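Local coordinates for B-type Cna protein (Enterococcus faecium, PDB 6FWY) that is of unknown function but carries a thioester domain, by which this cell-wall-anchored surface protein probably attaches covalently to host or other target surfaces, at residues N34-S39 and H126-A131; A194-M199 and G231-K236. All coordinates share one frame; numbering follows the deposited sequence.

Contact 1: residues N34-S39 and H126-A131; sequences NEWMIS and HPNHTA
W36 meets H126 in an edge-to-face aromatic pair, the imidazole edge of H126 (CE1 and NE2) turned to the face of W36, at the far end of the helix-containing half of the elongated thioester domain, where strand 32-44 faces the loop leading into helix 131-150. The evidence is a plane angle of 55° and centroids of the W36 six-membered ring and the H126 ring 4.3 Å apart. H126 CE1 stands over one face of the indole, 3.4 Å from W36 CD2. The H126 imidazole gets there with CG anti to its backbone N (chi1 -169°), and its ND1 is weakly hydrogen-bonded to I25 O.

Apolar packing adds P127, whose CG lies obliquely to the indole at 3.7 Å from W36 CZ2. A type I turn from H126 to H129, closed by the H129 N to H126 O bond of 3.2 Å, brings H126, P127 and N128 round to the same side chain.

N128 adds an amide-aromatic packing contact. Its ND2 hydrogen bond goes to D22 OD2, while H129 NE2 binds OD1 of the same aspartate, which probably steadies the turn. The N128 amide plane stands 83° from the indole plane, with ND2 oblique to the indole and 3.6 Å from W36 CH2.

Contact 2: residues A194-M199 and G231-K236; sequences AKPAGM and GTLSFK
L233 carries this contact: its two methyl groups divide the opposing loop between them, and it buries far more surface than any other residue here. The side chain points from strand 231-250 toward the 194-199 loop, and its CG lies anti to the backbone N (chi1 172°), which carries the two methyls to that loop. CD1 takes the near end of the loop. It approaches the main chain of A194, with L233 CD1 3.4 Å from A194 O, and also lies 4.1 Å from K195 CA, the residue whose CA is nearest to that of L233.

A194 contributes through its carbonyl: the bond to its methyl points away from the strand, while the carbonyl O lies against L233 CD1.

M199 meets the other branch. Its SD lies 3.6 Å from L233 CD2, a contact between sulfur and methyl in which the two side chains meet at a slant. An extended start, with CG anti to the backbone N (chi1 -169°), reaches inward before the chain bends at its last torsion (chi3 95°).

Between these two ends P196 CD sits across the fork, 4.1 Å from L233 CD1 and nearly as close to CD2. A type II turn from P196 to M199, with a weak M199 N to P196 O bond, reverses the chain and brings proline and methionine to the same leucine.

Beyond the pair, F191 touches both L233 and M199, W277 adjoins L233, and V224 and I222 of strand 218-225 meet P196 and M199 respectively. The 194-199 loop crosses from strand 185-191 of the large sheet to strand 200-203 of the five-stranded one and closes over L233, so the arrangement is packing between the two sheets of a beta-sandwich-like region.

In the fold
Contact 1 and contact 2 lie towards opposite ends of an elongated chain, their centres 68 Å apart and their nearest atoms about 44 Å apart, on opposite sides of the chain's centre. They come in series: contact 1 closes at residue 131, before contact 2 opens at 194. Both nevertheless reach the same large antiparallel sheet, through strand 32-44 in contact 1 and strand 231-250 in contact 2. Strand 231-250 pairs with 67-73 as well as with 185-191 and 258-277, so the sheet runs from the helix-containing half of the thioester domain into its all-beta half. This physical continuity links the two halves without any direct touch between the contacts.

Contact 1: residues N34-S39 and H126-A131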
ATOM      1  N   ASN A  34       3.092 -25.801 -24.669  1.00 31.67           N
ATOM      2  CA  ASN A  34       3.845 -26.338 -23.530  1.00 32.55           C
ATOM      3  C   ASN A  34       5.164 -25.573 -23.246  1.00 32.49           C
ATOM      4  O   ASN A  34       6.166 -26.154 -22.838  1.00 32.80           O
ATOM      5  CB  ASN A  34       4.121 -27.848 -23.713  1.00 32.97           C
ATOM      6  CG  ASN A  34       2.852 -28.687 -23.660  1.00 33.18           C
ATOM      7  OD1 ASN A  34       1.969 -28.439 -22.864  1.00 32.78           O
ATOM      8  ND2 ASN A  34       2.750 -29.676 -24.556  1.00 34.58           N
ATOM      9  N   GLU A  35       5.148 -24.259 -23.464  1.00 32.43           N
ATOM     10  CA  GLU A  35       6.318 -23.414 -23.252  1.00 33.22           C
ATOM     11  C   GLU A  35       6.628 -23.333 -21.734  1.00 31.87           C
ATOM     12  O   GLU A  35       5.720 -23.162 -20.919  1.00 30.07           O
ATOM     13  CB  GLU A  35       6.058 -22.021 -23.805  1.00 33.95           C
ATOM     14  CG  GLU A  35       7.239 -21.086 -23.700  1.00 35.25           C
ATOM     15  CD  GLU A  35       6.991 -19.712 -24.300  1.00 36.21           C
ATOM     16  OE1 GLU A  35       6.478 -19.619 -25.448  1.00 37.30           O
ATOM     17  OE2 GLU A  35       7.373 -18.706 -23.648  1.00 37.51           O
ATOM     18  N   TRP A  36       7.905 -23.492 -21.382  1.00 31.98           N
ATOM     19  CA  TRP A  36       8.336 -23.426 -19.978  1.00 32.12           C
ATOM     20  C   TRP A  36       8.294 -21.978 -19.493  1.00 30.70           C
ATOM     21  O   TRP A  36       8.513 -21.038 -20.271  1.00 29.93           O
ATOM     22  CB  TRP A  36       9.745 -23.988 -19.766  1.00 32.75           C
ATOM     23  CG  TRP A  36       9.875 -25.477 -19.903  1.00 33.23           C
ATOM     24  CD1 TRP A  36       9.046 -26.335 -20.611  1.00 33.65           C
ATOM     25  CD2 TRP A  36      10.939 -26.285 -19.404  1.00 34.06           C
ATOM     26  NE1 TRP A  36       9.527 -27.615 -20.548  1.00 33.62           N
ATOM     27  CE2 TRP A  36      10.683 -27.620 -19.812  1.00 34.36           C
ATOM     28  CE3 TRP A  36      12.080 -26.021 -18.635  1.00 34.57           C
ATOM     29  CZ2 TRP A  36      11.532 -28.685 -19.467  1.00 35.13           C
ATOM     30  CZ3 TRP A  36      12.920 -27.087 -18.292  1.00 35.37           C
ATOM     31  CH2 TRP A  36      12.635 -28.409 -18.715  1.00 35.64           C
ATOM     32  N   MET A  37       7.980 -21.835 -18.208  1.00 30.81           N
ATOM     33  CA  MET A  37       7.944 -20.537 -17.559  1.00 31.76           C
ATOM     34  C   MET A  37       8.904 -20.541 -16.365  1.00 31.88           C
ATOM     35  O   MET A  37       8.496 -20.703 -15.216  1.00 32.13           O
ATOM     36  CB  MET A  37       6.519 -20.206 -17.146  1.00 32.08           C
ATOM     37  CG  MET A  37       5.583 -19.951 -18.321  1.00 31.87           C
ATOM     38  SD  MET A  37       6.045 -18.488 -19.250  1.00 33.09           S
ATOM     39  CE  MET A  37       5.111 -18.650 -20.730  1.00 33.21           C
ATOM     40  N   ILE A  38      10.181 -20.365 -16.686  1.00 32.05           N
ATOM     41  CA  ILE A  38      11.255 -20.384 -15.710  1.00 32.43           C
ATOM     42  C   ILE A  38      11.265 -19.003 -15.014  1.00 31.96           C
ATOM     43  O   ILE A  38      10.699 -18.024 -15.535  1.00 29.80           O
ATOM     44  CB  ILE A  38      12.644 -20.695 -16.325  1.00 33.37           C
ATOM     45  CG1 ILE A  38      13.221 -19.466 -17.070  1.00 34.15           C
ATOM     46  CG2 ILE A  38      12.587 -21.922 -17.234  1.00 33.82           C
ATOM     47  CD1 ILE A  38      14.524 -19.693 -17.792  1.00 35.29           C
ATOM     48  N   SER A  39      11.907 -18.954 -13.844  1.00 32.28           N
ATOM     49  CA  SER A  39      12.025 -17.708 -13.105  1.00 32.41           C
ATOM     50  C   SER A  39      13.161 -17.741 -12.095  1.00 33.08           C
ATOM     51  O   SER A  39      13.569 -18.811 -11.612  1.00 32.61           O
ATOM     52  CB  SER A  39      10.727 -17.376 -12.384  1.00 31.91           C
ATOM     53  OG  SER A  39      10.669 -15.996 -12.101  1.00 31.00           O
ATOM     54  N   HIS A 126       4.723 -30.454 -15.515  1.00 34.92           N
ATOM     55  CA  HIS A 126       6.083 -30.130 -15.949  1.00 33.90           C
ATOM     56  C   HIS A 126       6.941 -31.409 -15.853  1.00 34.40           C
ATOM     57  O   HIS A 126       6.867 -32.127 -14.847  1.00 35.33           O
ATOM     58  CB  HIS A 126       6.648 -29.023 -15.064  1.00 34.15           C
ATOM     59  CG  HIS A 126       7.934 -28.437 -15.571  1.00 34.01           C
ATOM     60  ND1 HIS A 126       7.997 -27.201 -16.171  1.00 34.15           N
ATOM     61  CD2 HIS A 126       9.193 -28.925 -15.585  1.00 33.98           C
ATOM     62  CE1 HIS A 126       9.242 -26.963 -16.539  1.00 34.54           C
ATOM     63  NE2 HIS A 126       9.981 -28.002 -16.211  1.00 34.82           N
ATOM     64  N   PRO A 127       7.774 -31.701 -16.880  1.00 34.92           N
ATOM     65  CA  PRO A 127       8.556 -32.972 -16.897  1.00 36.39           C
ATOM     66  C   PRO A 127       9.562 -33.212 -15.751  1.00 37.85           C
ATOM     67  O   PRO A 127       9.955 -34.359 -15.521  1.00 39.08           O
ATOM     68  CB  PRO A 127       9.301 -32.922 -18.243  1.00 36.19           C
ATOM     69  CG  PRO A 127       9.237 -31.503 -18.687  1.00 35.31           C
ATOM     70  CD  PRO A 127       7.976 -30.912 -18.115  1.00 34.47           C
ATOM     71  N   ASN A 128       9.947 -32.153 -15.036  1.00 37.48           N
ATOM     72  CA  ASN A 128      10.949 -32.197 -13.945  1.00 38.89           C
ATOM     73  C   ASN A 128      10.336 -32.149 -12.539  1.00 39.06           C
ATOM     74  O   ASN A 128      11.070 -32.103 -11.562  1.00 40.65           O
ATOM     75  CB  ASN A 128      11.945 -31.022 -14.085  1.00 38.64           C
ATOM     76  CG  ASN A 128      12.822 -31.142 -15.317  1.00 39.18           C
ATOM     77  OD1 ASN A 128      12.862 -32.192 -15.966  1.00 40.26           O
ATOM     78  ND2 ASN A 128      13.523 -30.056 -15.659  1.00 39.43           N
ATOM     79  N   HIS A 129       9.005 -32.118 -12.442  1.00 38.55           N
ATOM     80  CA  HIS A 129       8.330 -32.076 -11.147  1.00 38.63           C
ATOM     81  C   HIS A 129       7.163 -33.041 -11.115  1.00 39.20           C
ATOM     82  O   HIS A 129       6.513 -33.300 -12.144  1.00 39.19           O
ATOM     83  CB  HIS A 129       7.876 -30.649 -10.811  1.00 37.99           C
ATOM     84  CG  HIS A 129       8.996 -29.646 -10.833  1.00 37.43           C
ATOM     85  ND1 HIS A 129       9.854 -29.457  -9.775  1.00 37.68           N
ATOM     86  CD2 HIS A 129       9.420 -28.815 -11.815  1.00 36.40           C
ATOM     87  CE1 HIS A 129      10.747 -28.537 -10.101  1.00 37.59           C
ATOM     88  NE2 HIS A 129      10.510 -28.135 -11.336  1.00 36.87           N
ATOM     89  N   THR A 130       6.888 -33.583  -9.930  1.00 40.21           N
ATOM     90  CA  THR A 130       5.831 -34.594  -9.780  1.00 40.50           C
ATOM     91  C   THR A 130       4.466 -33.893  -9.847  1.00 40.33           C
ATOM     92  O   THR A 130       4.372 -32.664  -9.695  1.00 39.99           O
ATOM     93  CB  THR A 130       5.932 -35.359  -8.444  1.00 41.82           C
ATOM     94  OG1 THR A 130       5.739 -34.451  -7.355  1.00 41.80           O
ATOM     95  CG2 THR A 130       7.291 -36.060  -8.298  1.00 42.61           C
ATOM     96  N   ALA A 131       3.425 -34.687 -10.080  1.00 40.78           N
ATOM     97  CA  ALA A 131       2.064 -34.195 -10.069  1.00 40.33           C
ATOM     98  C   ALA A 131       1.670 -33.578  -8.729  1.00 40.62           C
ATOM     99  O   ALA A 131       0.921 -32.608  -8.706  1.00 40.18           O
ATOM    100  CB  ALA A 131       1.102 -35.313 -10.429  1.00 40.91           C
TER

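Contact 2: residues A194-M199 and G231-K236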
ATOM      1  N   ALA A 194     -11.111  32.942   9.332  1.00 45.60           N
ATOM      2  CA  ALA A 194     -10.406  33.762  10.305  1.00 45.50           C
ATOM      3  C   ALA A 194     -10.281  33.068  11.658  1.00 43.89           C
ATOM      4  O   ALA A 194     -11.249  32.513  12.163  1.00 43.88           O
ATOM      5  CB  ALA A 194     -11.115  35.103  10.459  1.00 46.88           C
ATOM      6  N   LYS A 195      -9.084  33.090  12.223  1.00 43.21           N
ATOM      7  CA  LYS A 195      -8.846  32.568  13.566  1.00 42.24           C
ATOM      8  C   LYS A 195      -9.096  33.689  14.574  1.00 42.56           C
ATOM      9  O   LYS A 195      -8.507  34.767  14.447  1.00 42.92           O
ATOM     10  CB  LYS A 195      -7.414  32.063  13.713  1.00 42.05           C
ATOM     11  CG  LYS A 195      -7.173  30.776  12.975  1.00 41.85           C
ATOM     12  CD  LYS A 195      -5.737  30.541  12.570  1.00 42.22           C
ATOM     13  CE  LYS A 195      -4.954  30.088  13.774  1.00 42.39           C
ATOM     14  NZ  LYS A 195      -3.649  29.548  13.308  1.00 43.24           N
ATOM     15  N   PRO A 196      -9.943  33.440  15.588  1.00 41.93           N
ATOM     16  CA  PRO A 196     -10.087  34.457  16.638  1.00 42.39           C
ATOM     17  C   PRO A 196      -8.770  34.689  17.383  1.00 42.03           C
ATOM     18  O   PRO A 196      -7.962  33.758  17.529  1.00 40.80           O
ATOM     19  CB  PRO A 196     -11.150  33.873  17.569  1.00 41.69           C
ATOM     20  CG  PRO A 196     -11.228  32.420  17.263  1.00 41.65           C
ATOM     21  CD  PRO A 196     -10.754  32.229  15.851  1.00 41.29           C
ATOM     22  N   ALA A 197      -8.559  35.928  17.821  1.00 42.85           N
ATOM     23  CA  ALA A 197      -7.376  36.283  18.613  1.00 43.54           C
ATOM     24  C   ALA A 197      -7.311  35.439  19.881  1.00 41.82           C
ATOM     25  O   ALA A 197      -8.362  35.130  20.492  1.00 40.36           O
ATOM     26  CB  ALA A 197      -7.408  37.761  18.968  1.00 44.49           C
ATOM     27  N   GLY A 198      -6.091  35.035  20.245  1.00 42.10           N
ATOM     28  CA  GLY A 198      -5.881  34.272  21.492  1.00 42.28           C
ATOM     29  C   GLY A 198      -6.333  32.816  21.421  1.00 41.49           C
ATOM     30  O   GLY A 198      -6.421  32.149  22.444  1.00 40.64           O
ATOM     31  N   MET A 199      -6.618  32.315  20.213  1.00 41.25           N
ATOM     32  CA  MET A 199      -6.976  30.908  20.034  1.00 41.01           C
ATOM     33  C   MET A 199      -5.767  30.029  20.356  1.00 40.68           C
ATOM     34  O   MET A 199      -4.663  30.336  19.966  1.00 41.57           O
ATOM     35  CB  MET A 199      -7.452  30.662  18.604  1.00 41.02           C
ATOM     36  CG  MET A 199      -8.096  29.297  18.357  1.00 40.57           C
ATOM     37  SD  MET A 199      -8.079  28.910  16.598  1.00 41.27           S
ATOM     38  CE  MET A 199      -6.563  27.955  16.561  1.00 41.16           C
ATOM     39  N   GLY A 231     -19.602  33.644  17.078  1.00 44.98           N
ATOM     40  CA  GLY A 231     -19.295  33.267  15.704  1.00 45.74           C
ATOM     41  C   GLY A 231     -18.806  31.843  15.514  1.00 44.85           C
ATOM     42  O   GLY A 231     -19.039  30.961  16.350  1.00 44.17           O
ATOM     43  N   THR A 232     -18.129  31.633  14.392  1.00 44.54           N
ATOM     44  CA  THR A 232     -17.680  30.317  13.990  1.00 43.84           C
ATOM     45  C   THR A 232     -16.251  30.339  13.463  1.00 43.22           C
ATOM     46  O   THR A 232     -15.740  31.359  13.000  1.00 43.73           O
ATOM     47  CB  THR A 232     -18.569  29.728  12.877  1.00 44.36           C
ATOM     48  OG1 THR A 232     -18.521  30.587  11.736  1.00 44.88           O
ATOM     49  CG2 THR A 232     -20.021  29.582  13.342  1.00 45.50           C
ATOM     50  N   LEU A 233     -15.652  29.164  13.507  1.00 42.29           N
ATOM     51  CA  LEU A 233     -14.328  28.903  12.996  1.00 42.03           C
ATOM     52  C   LEU A 233     -14.434  27.607  12.202  1.00 41.63           C
ATOM     53  O   LEU A 233     -15.128  26.689  12.624  1.00 40.90           O
ATOM     54  CB  LEU A 233     -13.405  28.695  14.197  1.00 41.82           C
ATOM     55  CG  LEU A 233     -11.990  28.234  13.979  1.00 41.72           C
ATOM     56  CD1 LEU A 233     -11.263  29.256  13.103  1.00 42.79           C
ATOM     57  CD2 LEU A 233     -11.327  28.124  15.342  1.00 41.46           C
ATOM     58  N   SER A 234     -13.755  27.517  11.066  1.00 41.83           N
ATOM     59  CA  SER A 234     -13.721  26.264  10.310  1.00 41.81           C
ATOM     60  C   SER A 234     -12.290  25.833  10.034  1.00 40.94           C
ATOM     61  O   SER A 234     -11.403  26.656   9.895  1.00 40.96           O
ATOM     62  CB  SER A 234     -14.553  26.374   9.022  1.00 43.21           C
ATOM     63  OG  SER A 234     -13.999  27.319   8.127  1.00 44.43           O
ATOM     64  N   PHE A 235     -12.069  24.523   9.981  1.00 40.47           N
ATOM     65  CA  PHE A 235     -10.741  23.966   9.686  1.00 39.72           C
ATOM     66  C   PHE A 235     -10.818  22.560   9.100  1.00 39.52           C
ATOM     67  O   PHE A 235     -11.885  21.943   9.073  1.00 39.75           O
ATOM     68  CB  PHE A 235      -9.858  23.972  10.945  1.00 39.13           C
ATOM     69  CG  PHE A 235     -10.281  22.995  12.014  1.00 38.89           C
ATOM     70  CD1 PHE A 235     -11.276  23.315  12.922  1.00 39.60           C
ATOM     71  CD2 PHE A 235      -9.658  21.761  12.126  1.00 38.94           C
ATOM     72  CE1 PHE A 235     -11.672  22.404  13.906  1.00 40.03           C
ATOM     73  CE2 PHE A 235     -10.033  20.845  13.105  1.00 39.29           C
ATOM     74  CZ  PHE A 235     -11.041  21.166  13.997  1.00 39.96           C
ATOM     75  N   LYS A 236      -9.669  22.086   8.630  1.00 38.71           N
ATOM     76  CA  LYS A 236      -9.474  20.687   8.244  1.00 38.18           C
ATOM     77  C   LYS A 236      -8.091  20.244   8.705  1.00 37.20           C
ATOM     78  O   LYS A 236      -7.246  21.071   9.064  1.00 37.14           O
ATOM     79  CB  LYS A 236      -9.578  20.497   6.729  1.00 38.38           C
ATOM     80  CG  LYS A 236      -8.588  21.310   5.923  1.00 38.60           C
ATOM     81  CD  LYS A 236      -8.361  20.843   4.514  1.00 39.90           C
ATOM     82  CE  LYS A 236      -7.212  21.639   3.907  1.00 40.49           C
ATOM     83  NZ  LYS A 236      -7.110  21.418   2.434  1.00 41.37           N
TER